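Local structure of unsaturated glucuronyl hydrolase (Streptococcus agalactiae, 2ZZR) at residues A[36-40]-A[83-89]; A[68-74]-A[117-122]; A[78-83]-A[390-396]. The protein hydrolyses unsaturated hyaluronan, chondroitin and heparin disaccharides, releasing the 4,5-unsaturated uronic acid that polysaccharide lyases leave at the non-reducing end. One frame throughout, in Å; residues are numbered along the deposited sequence. Where two conformers were deposited one is given.

Contact 1 of 3, residues A[36-40]-A[83-89]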
loop_
_atom_site.group_PDB
_atom_site.type_symbol
_atom_site.label_atom_id
_atom_site.label_comp_id
_atom_site.label_asym_id
_atom_site.label_seq_id
_atom_site.Cartn_x
_atom_site.Cartn_y
_atom_site.Cartn_z
ATOM N N LEU A 36 18.561 6.363 2.466
ATOM C CA LEU A 36 19.058 6.139 3.824
ATOM C C LEU A 36 19.700 7.380 4.447
ATOM O O LEU A 36 19.542 7.621 5.643
ATOM C CB LEU A 36 20.009 4.938 3.875
ATOM C CG LEU A 36 19.340 3.647 4.354
ATOM C CD1 LEU A 36 18.105 3.273 3.513
ATOM C CD2 LEU A 36 20.335 2.495 4.399
ATOM N N LYS A 37 20.398 8.166 3.631
ATOM C CA LYS A 37 20.961 9.445 4.082
ATOM C C LYS A 37 19.858 10.356 4.621
ATOM O O LYS A 37 20.025 10.990 5.667
ATOM C CB LYS A 37 21.715 10.137 2.949
ATOM C CG LYS A 37 23.078 9.524 2.651
ATOM C CD LYS A 37 23.705 10.184 1.450
ATOM C CE LYS A 37 24.996 9.486 1.049
ATOM N NZ LYS A 37 25.540 10.101 -0.194
ATOM N N GLN A 38 18.725 10.396 3.919
ATOM C CA GLN A 38 17.561 11.154 4.387
ATOM C C GLN A 38 16.950 10.547 5.652
ATOM O O GLN A 38 16.565 11.275 6.564
ATOM C CB GLN A 38 16.502 11.288 3.283
ATOM C CG GLN A 38 15.391 12.308 3.606
ATOM C CD GLN A 38 15.948 13.695 3.903
ATOM O OE1 GLN A 38 16.514 14.347 3.024
ATOM N NE2 GLN A 38 15.788 14.149 5.147
ATOM N N LEU A 39 16.875 9.217 5.715
ATOM C CA LEU A 39 16.323 8.541 6.892
ATOM C C LEU A 39 17.137 8.811 8.155
ATOM O O LEU A 39 16.570 9.033 9.223
ATOM C CB LEU A 39 16.181 7.029 6.666
ATOM C CG LEU A 39 15.078 6.546 5.710
ATOM C CD1 LEU A 39 15.025 5.025 5.724
ATOM C CD2 LEU A 39 13.706 7.126 6.074
ATOM N N TYR A 40 18.464 8.804 8.026
ATOM C CA TYR A 40 19.330 9.083 9.176
ATOM C C TYR A 40 19.167 10.510 9.694
ATOM O O TYR A 40 19.113 10.729 10.909
ATOM C CB TYR A 40 20.793 8.777 8.846
ATOM C CG TYR A 40 21.145 7.318 9.022
ATOM C CD1 TYR A 40 21.254 6.472 7.919
ATOM C CD2 TYR A 40 21.355 6.779 10.291
ATOM C CE1 TYR A 40 21.574 5.129 8.074
ATOM C CE2 TYR A 40 21.676 5.437 10.456
ATOM C CZ TYR A 40 21.781 4.618 9.341
ATOM O OH TYR A 40 22.105 3.291 9.489
ATOM N N TYR A 83 18.961 -3.504 4.963
ATOM C CA TYR A 83 19.999 -3.131 4.021
ATOM C C TYR A 83 21.387 -3.049 4.657
ATOM O O TYR A 83 22.354 -3.524 4.067
ATOM C CB TYR A 83 19.663 -1.809 3.330
ATOM C CG TYR A 83 20.700 -1.384 2.317
ATOM C CD1 TYR A 83 20.759 -1.988 1.059
ATOM C CD2 TYR A 83 21.627 -0.384 2.616
ATOM C CE1 TYR A 83 21.701 -1.605 0.126
ATOM C CE2 TYR A 83 22.581 0.007 1.688
ATOM C CZ TYR A 83 22.614 -0.609 0.445
ATOM O OH TYR A 83 23.551 -0.231 -0.485
ATOM N N ASN A 84 21.489 -2.451 5.842
ATOM C CA ASN A 84 22.818 -2.199 6.427
ATOM C C ASN A 84 23.114 -2.790 7.817
ATOM O O ASN A 84 24.227 -2.621 8.331
ATOM C CB ASN A 84 23.183 -0.701 6.353
ATOM C CG ASN A 84 22.389 0.170 7.330
ATOM O OD1 ASN A 84 22.414 1.399 7.234
ATOM N ND2 ASN A 84 21.696 -0.454 8.272
ATOM N N GLN A 85 22.125 -3.470 8.403
ATOM C CA GLN A 85 22.272 -4.138 9.706
ATOM C C GLN A 85 22.787 -3.216 10.829
ATOM O O GLN A 85 23.467 -3.673 11.754
ATOM C CB GLN A 85 23.157 -5.396 9.583
ATOM C CG GLN A 85 22.657 -6.457 8.595
ATOM C CD GLN A 85 22.996 -6.146 7.140
ATOM O OE1 GLN A 85 24.085 -5.661 6.827
ATOM N NE2 GLN A 85 22.061 -6.436 6.245
ATOM N N ASP A 86 22.459 -1.927 10.746
ATOM C CA ASP A 86 22.875 -0.939 11.748
ATOM C C ASP A 86 21.992 -1.060 12.982
ATOM O O ASP A 86 20.786 -0.800 12.927
ATOM C CB ASP A 86 22.813 0.480 11.161
ATOM C CG ASP A 86 23.310 1.568 12.124
ATOM O OD1 ASP A 86 23.781 1.268 13.241
ATOM O OD2 ASP A 86 23.232 2.755 11.743
ATOM N N LYS A 87 22.607 -1.460 14.094
ATOM C CA LYS A 87 21.922 -1.610 15.377
ATOM C C LYS A 87 21.161 -0.342 15.800
ATOM O O LYS A 87 20.136 -0.433 16.476
ATOM C CB LYS A 87 22.931 -2.009 16.462
ATOM C CG LYS A 87 22.410 -3.035 17.470
ATOM C CD LYS A 87 21.756 -2.386 18.689
ATOM C CE LYS A 87 22.765 -2.044 19.787
ATOM N NZ LYS A 87 23.176 -3.247 20.577
ATOM N N LYS A 88 21.663 0.826 15.394
ATOM C CA LYS A 88 21.020 2.109 15.695
ATOM C C LYS A 88 19.594 2.175 15.128
ATOM O O LYS A 88 18.682 2.709 15.770
ATOM C CB LYS A 88 21.849 3.272 15.142
ATOM C CG LYS A 88 21.322 4.657 15.530
ATOM C CD LYS A 88 21.653 5.717 14.485
ATOM C CE LYS A 88 23.083 6.220 14.617
ATOM N NZ LYS A 88 23.531 6.909 13.373
ATOM N N LEU A 89 19.418 1.634 13.925
ATOM C CA LEU A 89 18.103 1.585 13.283
ATOM C C LEU A 89 17.153 0.661 14.033
ATOM O O LEU A 89 15.997 1.012 14.271
ATOM C CB LEU A 89 18.231 1.156 11.819
ATOM C CG LEU A 89 18.965 2.131 10.898
ATOM C CD1 LEU A 89 19.226 1.484 9.557
ATOM C CD2 LEU A 89 18.199 3.434 10.720
#

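Contact 2 of 3, residues A[68-74]-A[117-122]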
loop_
_atom_site.group_PDB
_atom_site.type_symbol
_atom_site.label_atom_id
_atom_site.label_comp_id
_atom_site.label_asym_id
_atom_site.label_seq_id
_atom_site.Cartn_x
_atom_site.Cartn_y
_atom_site.Cartn_z
ATOM N N TRP A 68 -3.132 6.967 11.037
ATOM C CA TRP A 68 -3.183 5.681 10.331
ATOM C C TRP A 68 -1.850 5.360 9.654
ATOM O O TRP A 68 -1.678 4.272 9.100
ATOM C CB TRP A 68 -4.318 5.656 9.287
ATOM C CG TRP A 68 -4.117 6.538 8.071
ATOM C CD1 TRP A 68 -4.428 7.866 7.961
ATOM C CD2 TRP A 68 -3.581 6.148 6.797
ATOM N NE1 TRP A 68 -4.117 8.326 6.705
ATOM C CE2 TRP A 68 -3.594 7.294 5.969
ATOM C CE3 TRP A 68 -3.086 4.940 6.277
ATOM C CZ2 TRP A 68 -3.123 7.276 4.646
ATOM C CZ3 TRP A 68 -2.622 4.917 4.957
ATOM C CH2 TRP A 68 -2.647 6.081 4.156
ATOM N N THR A 69 -0.918 6.307 9.739
ATOM C CA THR A 69 0.291 6.326 8.911
ATOM C C THR A 69 1.592 6.054 9.676
ATOM O O THR A 69 2.660 5.957 9.062
ATOM C CB THR A 69 0.453 7.694 8.236
ATOM O OG1 THR A 69 0.280 8.735 9.212
ATOM C CG2 THR A 69 -0.564 7.878 7.121
ATOM N N ASN A 70 1.510 5.950 11.001
ATOM C CA ASN A 70 2.727 5.851 11.831
ATOM C C ASN A 70 3.617 4.651 11.509
ATOM O O ASN A 70 4.845 4.754 11.579
ATOM C CB ASN A 70 2.384 5.839 13.313
ATOM C CG ASN A 70 1.669 7.094 13.743
ATOM O OD1 ASN A 70 2.292 8.050 14.223
ATOM N ND2 ASN A 70 0.361 7.112 13.553
ATOM N N GLY A 71 2.989 3.534 11.154
ATOM C CA GLY A 71 3.698 2.289 10.824
ATOM C C GLY A 71 4.616 2.385 9.620
ATOM O O GLY A 71 5.602 1.643 9.538
ATOM N N PHE A 72 4.302 3.288 8.687
ATOM C CA PHE A 72 5.116 3.484 7.484
ATOM C C PHE A 72 6.492 4.057 7.812
ATOM O O PHE A 72 7.477 3.717 7.157
ATOM C CB PHE A 72 4.401 4.365 6.452
ATOM C CG PHE A 72 3.156 3.743 5.886
ATOM C CD1 PHE A 72 3.224 2.559 5.145
ATOM C CD2 PHE A 72 1.912 4.339 6.090
ATOM C CE1 PHE A 72 2.070 1.977 4.616
ATOM C CE2 PHE A 72 0.752 3.761 5.568
ATOM C CZ PHE A 72 0.832 2.581 4.831
ATOM N N TRP A 73 6.556 4.909 8.834
ATOM C CA TRP A 73 7.838 5.420 9.328
ATOM C C TRP A 73 8.715 4.268 9.838
ATOM O O TRP A 73 9.849 4.094 9.379
ATOM C CB TRP A 73 7.618 6.477 10.422
ATOM C CG TRP A 73 8.862 6.809 11.216
ATOM C CD1 TRP A 73 9.066 6.585 12.549
ATOM C CD2 TRP A 73 10.071 7.410 10.720
ATOM N NE1 TRP A 73 10.322 7.016 12.917
ATOM C CE2 TRP A 73 10.960 7.524 11.816
ATOM C CE3 TRP A 73 10.484 7.870 9.459
ATOM C CZ2 TRP A 73 12.244 8.075 11.689
ATOM C CZ3 TRP A 73 11.768 8.420 9.329
ATOM C CH2 TRP A 73 12.628 8.517 10.444
ATOM N N THR A 74 8.174 3.478 10.762
ATOM C CA THR A 74 8.872 2.314 11.314
ATOM C C THR A 74 9.271 1.341 10.199
ATOM O O THR A 74 10.376 0.793 10.215
ATOM C CB THR A 74 8.028 1.591 12.376
ATOM O OG1 THR A 74 7.455 2.551 13.281
ATOM C CG2 THR A 74 8.886 0.594 13.171
ATOM N N PHE A 117 -1.920 -1.410 8.074
ATOM C CA PHE A 117 -0.982 -0.332 7.745
ATOM C C PHE A 117 -0.136 0.056 8.958
ATOM O O PHE A 117 1.055 0.347 8.827
ATOM C CB PHE A 117 -1.713 0.922 7.252
ATOM C CG PHE A 117 -2.209 0.842 5.827
ATOM C CD1 PHE A 117 -3.427 1.418 5.480
ATOM C CD2 PHE A 117 -1.452 0.232 4.829
ATOM C CE1 PHE A 117 -3.893 1.370 4.164
ATOM C CE2 PHE A 117 -1.911 0.183 3.509
ATOM C CZ PHE A 117 -3.128 0.756 3.179
ATOM N N LEU A 118 -0.765 0.072 10.130
ATOM C CA LEU A 118 -0.091 0.479 11.356
ATOM C C LEU A 118 0.857 -0.584 11.896
ATOM O O LEU A 118 2.007 -0.278 12.229
ATOM C CB LEU A 118 -1.117 0.868 12.427
ATOM C CG LEU A 118 -1.744 2.253 12.242
ATOM C CD1 LEU A 118 -2.923 2.436 13.177
ATOM C CD2 LEU A 118 -0.717 3.376 12.435
ATOM N N TYR A 119 0.377 -1.823 11.970
ATOM C CA TYR A 119 1.090 -2.880 12.695
ATOM C C TYR A 119 1.957 -3.789 11.840
ATOM O O TYR A 119 2.923 -4.362 12.337
ATOM C CB TYR A 119 0.127 -3.673 13.584
ATOM C CG TYR A 119 -0.247 -2.856 14.803
ATOM C CD1 TYR A 119 0.429 -3.026 16.012
ATOM C CD2 TYR A 119 -1.228 -1.863 14.728
ATOM C CE1 TYR A 119 0.116 -2.250 17.121
ATOM C CE2 TYR A 119 -1.544 -1.078 15.833
ATOM C CZ TYR A 119 -0.870 -1.276 17.024
ATOM O OH TYR A 119 -1.167 -0.497 18.121
ATOM N N THR A 120 1.621 -3.921 10.559
ATOM C CA THR A 120 2.398 -4.801 9.672
ATOM C C THR A 120 3.846 -4.323 9.405
ATOM O O THR A 120 4.787 -5.102 9.611
ATOM C CB THR A 120 1.647 -5.104 8.353
ATOM O OG1 THR A 120 0.399 -5.745 8.660
ATOM C CG2 THR A 120 2.498 -6.017 7.454
ATOM N N PRO A 121 4.034 -3.064 8.946
ATOM C CA PRO A 121 5.390 -2.583 8.658
ATOM C C PRO A 121 6.201 -2.233 9.907
ATOM O O PRO A 121 7.391 -1.949 9.796
ATOM C CB PRO A 121 5.155 -1.320 7.819
ATOM C CG PRO A 121 3.680 -1.315 7.487
ATOM C CD PRO A 121 3.031 -2.037 8.610
ATOM N N SER A 122 5.559 -2.259 11.072
ATOM C CA SER A 122 6.224 -1.919 12.327
ATOM C C SER A 122 6.493 -3.171 13.163
ATOM O O SER A 122 7.651 -3.566 13.366
ATOM C CB SER A 122 5.375 -0.915 13.110
ATOM O OG SER A 122 4.112 -1.477 13.431
HETATM O O HOH W 1 0.904 3.109 9.273
#

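Contact 3 of 3, residues A[78-83]-A[390-396]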
loop_
_atom_site.group_PDB
_atom_site.type_symbol
_atom_site.label_atom_id
_atom_site.label_comp_id
_atom_site.label_asym_id
_atom_site.label_seq_id
_atom_site.Cartn_x
_atom_site.Cartn_y
_atom_site.Cartn_z
ATOM N N TRP A 78 12.937 -0.300 9.305
ATOM C CA TRP A 78 13.208 -1.740 9.199
ATOM C C TRP A 78 13.788 -2.104 7.834
ATOM O O TRP A 78 14.697 -2.935 7.748
ATOM C CB TRP A 78 11.968 -2.597 9.487
ATOM C CG TRP A 78 11.560 -2.671 10.929
ATOM C CD1 TRP A 78 10.320 -2.408 11.442
ATOM C CD2 TRP A 78 12.388 -3.033 12.046
ATOM N NE1 TRP A 78 10.320 -2.591 12.805
ATOM C CE2 TRP A 78 11.578 -2.967 13.204
ATOM C CE3 TRP A 78 13.737 -3.396 12.181
ATOM C CZ2 TRP A 78 12.073 -3.246 14.485
ATOM C CZ3 TRP A 78 14.227 -3.679 13.454
ATOM C CH2 TRP A 78 13.396 -3.610 14.587
ATOM N N LEU A 79 13.279 -1.477 6.774
ATOM C CA LEU A 79 13.821 -1.722 5.437
ATOM C C LEU A 79 15.284 -1.307 5.362
ATOM O O LEU A 79 16.117 -2.043 4.828
ATOM C CB LEU A 79 13.019 -0.980 4.379
ATOM C CG LEU A 79 11.640 -1.580 4.117
ATOM C CD1 LEU A 79 10.894 -0.645 3.192
ATOM C CD2 LEU A 79 11.747 -2.983 3.503
ATOM N N ALA A 80 15.581 -0.130 5.911
ATOM C CA ALA A 80 16.953 0.375 5.984
ATOM C C ALA A 80 17.828 -0.584 6.793
ATOM O O ALA A 80 18.974 -0.865 6.412
ATOM C CB ALA A 80 16.966 1.775 6.604
ATOM N N TYR A 81 17.278 -1.084 7.899
ATOM C CA TYR A 81 17.971 -2.030 8.771
ATOM C C TYR A 81 18.320 -3.335 8.054
ATOM O O TYR A 81 19.395 -3.899 8.266
ATOM C CB TYR A 81 17.146 -2.316 10.030
ATOM C CG TYR A 81 17.771 -3.340 10.949
ATOM C CD1 TYR A 81 17.222 -4.615 11.084
ATOM C CD2 TYR A 81 18.927 -3.039 11.675
ATOM C CE1 TYR A 81 17.802 -5.562 11.926
ATOM C CE2 TYR A 81 19.512 -3.975 12.513
ATOM C CZ TYR A 81 18.948 -5.231 12.632
ATOM O OH TYR A 81 19.522 -6.162 13.463
ATOM N N GLU A 82 17.415 -3.815 7.205
ATOM C CA GLU A 82 17.700 -4.993 6.390
ATOM C C GLU A 82 18.847 -4.744 5.426
ATOM O O GLU A 82 19.609 -5.660 5.112
ATOM C CB GLU A 82 16.466 -5.423 5.612
ATOM C CG GLU A 82 15.356 -5.917 6.509
ATOM C CD GLU A 82 14.383 -6.788 5.771
ATOM O OE1 GLU A 82 13.167 -6.531 5.864
ATOM O OE2 GLU A 82 14.842 -7.732 5.102
ATOM N N TYR A 83 18.961 -3.504 4.963
ATOM C CA TYR A 83 19.999 -3.131 4.021
ATOM C C TYR A 83 21.387 -3.049 4.657
ATOM O O TYR A 83 22.354 -3.524 4.067
ATOM C CB TYR A 83 19.663 -1.809 3.330
ATOM C CG TYR A 83 20.700 -1.384 2.317
ATOM C CD1 TYR A 83 20.759 -1.988 1.059
ATOM C CD2 TYR A 83 21.627 -0.384 2.616
ATOM C CE1 TYR A 83 21.701 -1.605 0.126
ATOM C CE2 TYR A 83 22.581 0.007 1.688
ATOM C CZ TYR A 83 22.614 -0.609 0.445
ATOM O OH TYR A 83 23.551 -0.231 -0.485
ATOM N N TYR A 390 16.442 -5.297 -4.905
ATOM C CA TYR A 390 17.831 -5.451 -4.479
ATOM C C TYR A 390 18.152 -6.796 -3.829
ATOM O O TYR A 390 19.265 -7.321 -3.970
ATOM C CB TYR A 390 18.196 -4.319 -3.521
ATOM C CG TYR A 390 19.676 -4.222 -3.244
ATOM C CD1 TYR A 390 20.546 -3.695 -4.199
ATOM C CD2 TYR A 390 20.201 -4.654 -2.033
ATOM C CE1 TYR A 390 21.911 -3.599 -3.950
ATOM C CE2 TYR A 390 21.571 -4.572 -1.774
ATOM C CZ TYR A 390 22.410 -4.043 -2.737
ATOM O OH TYR A 390 23.757 -3.947 -2.480
ATOM N N LYS A 391 17.194 -7.345 -3.095
ATOM C CA LYS A 391 17.427 -8.591 -2.384
ATOM C C LYS A 391 16.238 -9.515 -2.562
ATOM O O LYS A 391 15.255 -9.143 -3.201
ATOM C CB LYS A 391 17.690 -8.323 -0.897
ATOM C CG LYS A 391 16.506 -7.762 -0.120
ATOM C CD LYS A 391 16.850 -7.507 1.343
ATOM C CE LYS A 391 16.914 -8.811 2.135
ATOM N NZ LYS A 391 17.150 -8.565 3.583
ATOM N N ASP A 392 16.345 -10.721 -2.021
ATOM C CA ASP A 392 15.186 -11.591 -1.911
ATOM C C ASP A 392 14.501 -11.202 -0.612
ATOM O O ASP A 392 14.842 -11.700 0.458
ATOM C CB ASP A 392 15.607 -13.067 -1.906
ATOM C CG ASP A 392 14.431 -14.015 -1.686
ATOM O OD1 ASP A 392 14.660 -15.142 -1.210
ATOM O OD2 ASP A 392 13.271 -13.630 -1.974
ATOM N N TRP A 393 13.550 -10.277 -0.711
ATOM C CA TRP A 393 12.968 -9.678 0.488
ATOM C C TRP A 393 11.832 -10.515 1.078
ATOM O O TRP A 393 10.886 -10.877 0.379
ATOM C CB TRP A 393 12.509 -8.239 0.207
ATOM C CG TRP A 393 11.885 -7.585 1.412
ATOM C CD1 TRP A 393 12.483 -7.342 2.615
ATOM C CD2 TRP A 393 10.538 -7.096 1.524
ATOM N NE1 TRP A 393 11.589 -6.733 3.477
ATOM C CE2 TRP A 393 10.393 -6.568 2.831
ATOM C CE3 TRP A 393 9.445 -7.048 0.648
ATOM C CZ2 TRP A 393 9.192 -6.002 3.289
ATOM C CZ3 TRP A 393 8.248 -6.487 1.105
ATOM C CH2 TRP A 393 8.137 -5.966 2.411
ATOM N N GLU A 394 11.951 -10.836 2.366
ATOM C CA GLU A 394 10.888 -11.498 3.104
ATOM C C GLU A 394 9.807 -10.480 3.481
ATOM O O GLU A 394 10.055 -9.569 4.276
ATOM C CB GLU A 394 11.440 -12.170 4.370
ATOM C CG GLU A 394 10.414 -13.031 5.094
ATOM C CD GLU A 394 10.930 -13.640 6.396
ATOM O OE1 GLU A 394 10.169 -14.406 7.024
ATOM O OE2 GLU A 394 12.093 -13.369 6.786
ATOM N N LEU A 395 8.607 -10.651 2.925
ATOM C CA LEU A 395 7.528 -9.669 3.123
ATOM C C LEU A 395 7.135 -9.483 4.575
ATOM O O LEU A 395 6.938 -10.463 5.301
ATOM C CB LEU A 395 6.282 -10.067 2.324
ATOM C CG LEU A 395 6.180 -9.561 0.886
ATOM C CD1 LEU A 395 7.349 -10.030 0.036
ATOM C CD2 LEU A 395 4.864 -10.027 0.275
ATOM N N TYR A 396 6.994 -8.226 4.990
ATOM C CA TYR A 396 6.348 -7.924 6.273
ATOM C C TYR A 396 4.884 -8.338 6.193
ATOM O O TYR A 396 4.344 -8.926 7.137
ATOM C CB TYR A 396 6.460 -6.433 6.620
ATOM C CG TYR A 396 7.886 -5.896 6.629
ATOM C CD1 TYR A 396 8.969 -6.740 6.906
ATOM C CD2 TYR A 396 8.146 -4.547 6.384
ATOM C CE1 TYR A 396 10.275 -6.248 6.923
ATOM C CE2 TYR A 396 9.452 -4.042 6.407
ATOM C CZ TYR A 396 10.510 -4.905 6.674
ATOM O OH TYR A 396 11.800 -4.424 6.683
HETATM O O HOH W 2 14.262 -10.136 3.870
HETATM O O HOH W 3 11.930 -9.199 6.182
HETATM O O HOH W 4 19.893 -7.468 2.912
#

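Contact 1 of 3, residues A[36-40]-A[83-89]
Tyr83, in the last turn of its helix, meets Leu36 through one ring carbon: CD2 of Tyr83 lies 3.6 Å from the leucine CD2. Its hydroxyl belongs to a different partnership, a hydrogen bond to Glu33 one turn earlier on the helix of Leu36. Asn84 follows, and its amide reaches Tyr40 from the opposite direction, with OD1 3.0 Å from Tyr40 OH and lying at the edge of the phenol ring. Gln85 then breaks the helix with a positive phi of 54°, a turn that brings Asp86 round to the same hydroxyl. Asp86 OD2 stands 2.6 Å from Tyr40 OH, its carboxylate nearly coplanar with the ring. One phenolic proton thus has two acceptors within reach. The other carboxylate oxygen, OD1, accepts from Lys88 N at 3.1 Å, from above the carboxylate plane, which makes Asp86 the N-cap of helix 87-105. Lys88, bent at chi3 (-80°), brings NZ to 3.8 Å from Tyr40 CE2. Leu89 packs its methyls against the end of the phenol, with CD1 3.4 Å from Tyr40 OH and CD2 4.0 Å from CZ. The contact therefore fastens helix 25-46 to the tight turn between helices 70-84 and 87-105, at the periphery of the alpha barrel; Ile43 extends the packing round Leu89, and Ile387 of helix 376-390 packs against Tyr83.

Contact 2 of 3, residues A[68-74]-A[117-122]
Gly71 and Leu118 bring two backbones to 4.2 Å between their CA atoms, an instance of a glycine letting two chains come close at one point. The short helical segments run nearly parallel, at 9°, with axes 7.2 Å apart. Gly71 CA makes a CH...O contact with Leu118 O at 3.4 Å; that carbonyl also accepts Ser122 OG, in its plane and on a lone pair, at 2.7 Å. Beside the glycine, a buried water takes up polar groups of both segments: it donates to Trp68 O at 2.8 Å and makes weak bonds with Gly71 N and Phe117 O. Further along, the backbones stand slightly further apart; the ring of Pro121 rests its CB against Gly71 O, and the CB atoms of Thr74 and Ser122 touch. At the other end the chemistry turns aromatic. Phe117 touches both Trp68 and Phe72, its ring inclined to theirs at 55° and 48°: its CD2 comes 3.3 Å from Phe72 CZ, while CD1 is 3.6 Å from Trp68 CE3. The cluster borders the probable active site, for Phe117 also meets Trp250, which probably binds substrate, and lies beside Asp114, the probable nucleophile. Around the paired starts of helices 70-84 and 115-130, helix 376-390 packs on Phe72 and Phe117, helix 87-105 lies against Thr74, and strand 50-56 touches Asn70 and Thr74.

Contact 3 of 3, residues A[78-83]-A[390-396]
Glu82 reaches from its helix into a half-ring of donors on the chain after helix 376-390, and its two carboxylate oxygens divide the work. OE1 takes two bonds: Tyr396 OH donates at 2.6 Å to its anti lone pair, and Trp393 NE1 at 2.9 Å from above the carboxylate plane. The indole keeps this oxygen nearly in its own ring plane, although the N-H...O angle is a bent 143°. OE2 forms a salt bridge with Lys391 NZ at 2.9 Å, and a water joins it to Glu394 N. Such a dense set of donors probably stabilises the ionised form of Glu82. Glycoside hydrolase family 88 enzymes are built as an alpha barrel, and here the C-terminal tail, without regular structure, runs antiparallel along the end of helix 70-84. Tyr396, the other large contributor, and Glu82 approach each other from opposite directions; with CG beside its backbone N (chi1 -55°), the phenol extends to the helix, where OH lies 3.4 Å from Trp78 CB. Leu79 CD2 fits where the two rings of the tail meet, 3.8 Å from Tyr396 CE2 and 3.9 Å from Trp393 CE2, while Trp393 CZ2 sits over the centre of the Tyr396 ring. Beyond Lys391, Tyr83 CE1 approaches Tyr390 CE2 with ring planes inclined at 55°, and Tyr390 OH is hydrogen-bonded to Glu29 of helix 25-46.

All three contacts use helix 70-84, from its start to its end, and their chemistry changes along it. Contact 2, at the N-terminal end, is buried beside the probable catalytic centre and relies on close backbones, aromatic rings and a single water. Contacts 1 and 3, at the C-terminal end, are only partly buried, lie away from the annotated sites, and use carboxylates: one meets a phenol and caps a helix, the other gathers phenol, indole and ammonium groups. These two share Tyr83 and also touch where Leu89 packs on Ala80. Contacts 2 and 3 meet through Trp78 NE1, weakly bonded to Ser122 O, while Leu39 against Trp73 joins contacts 1 and 2.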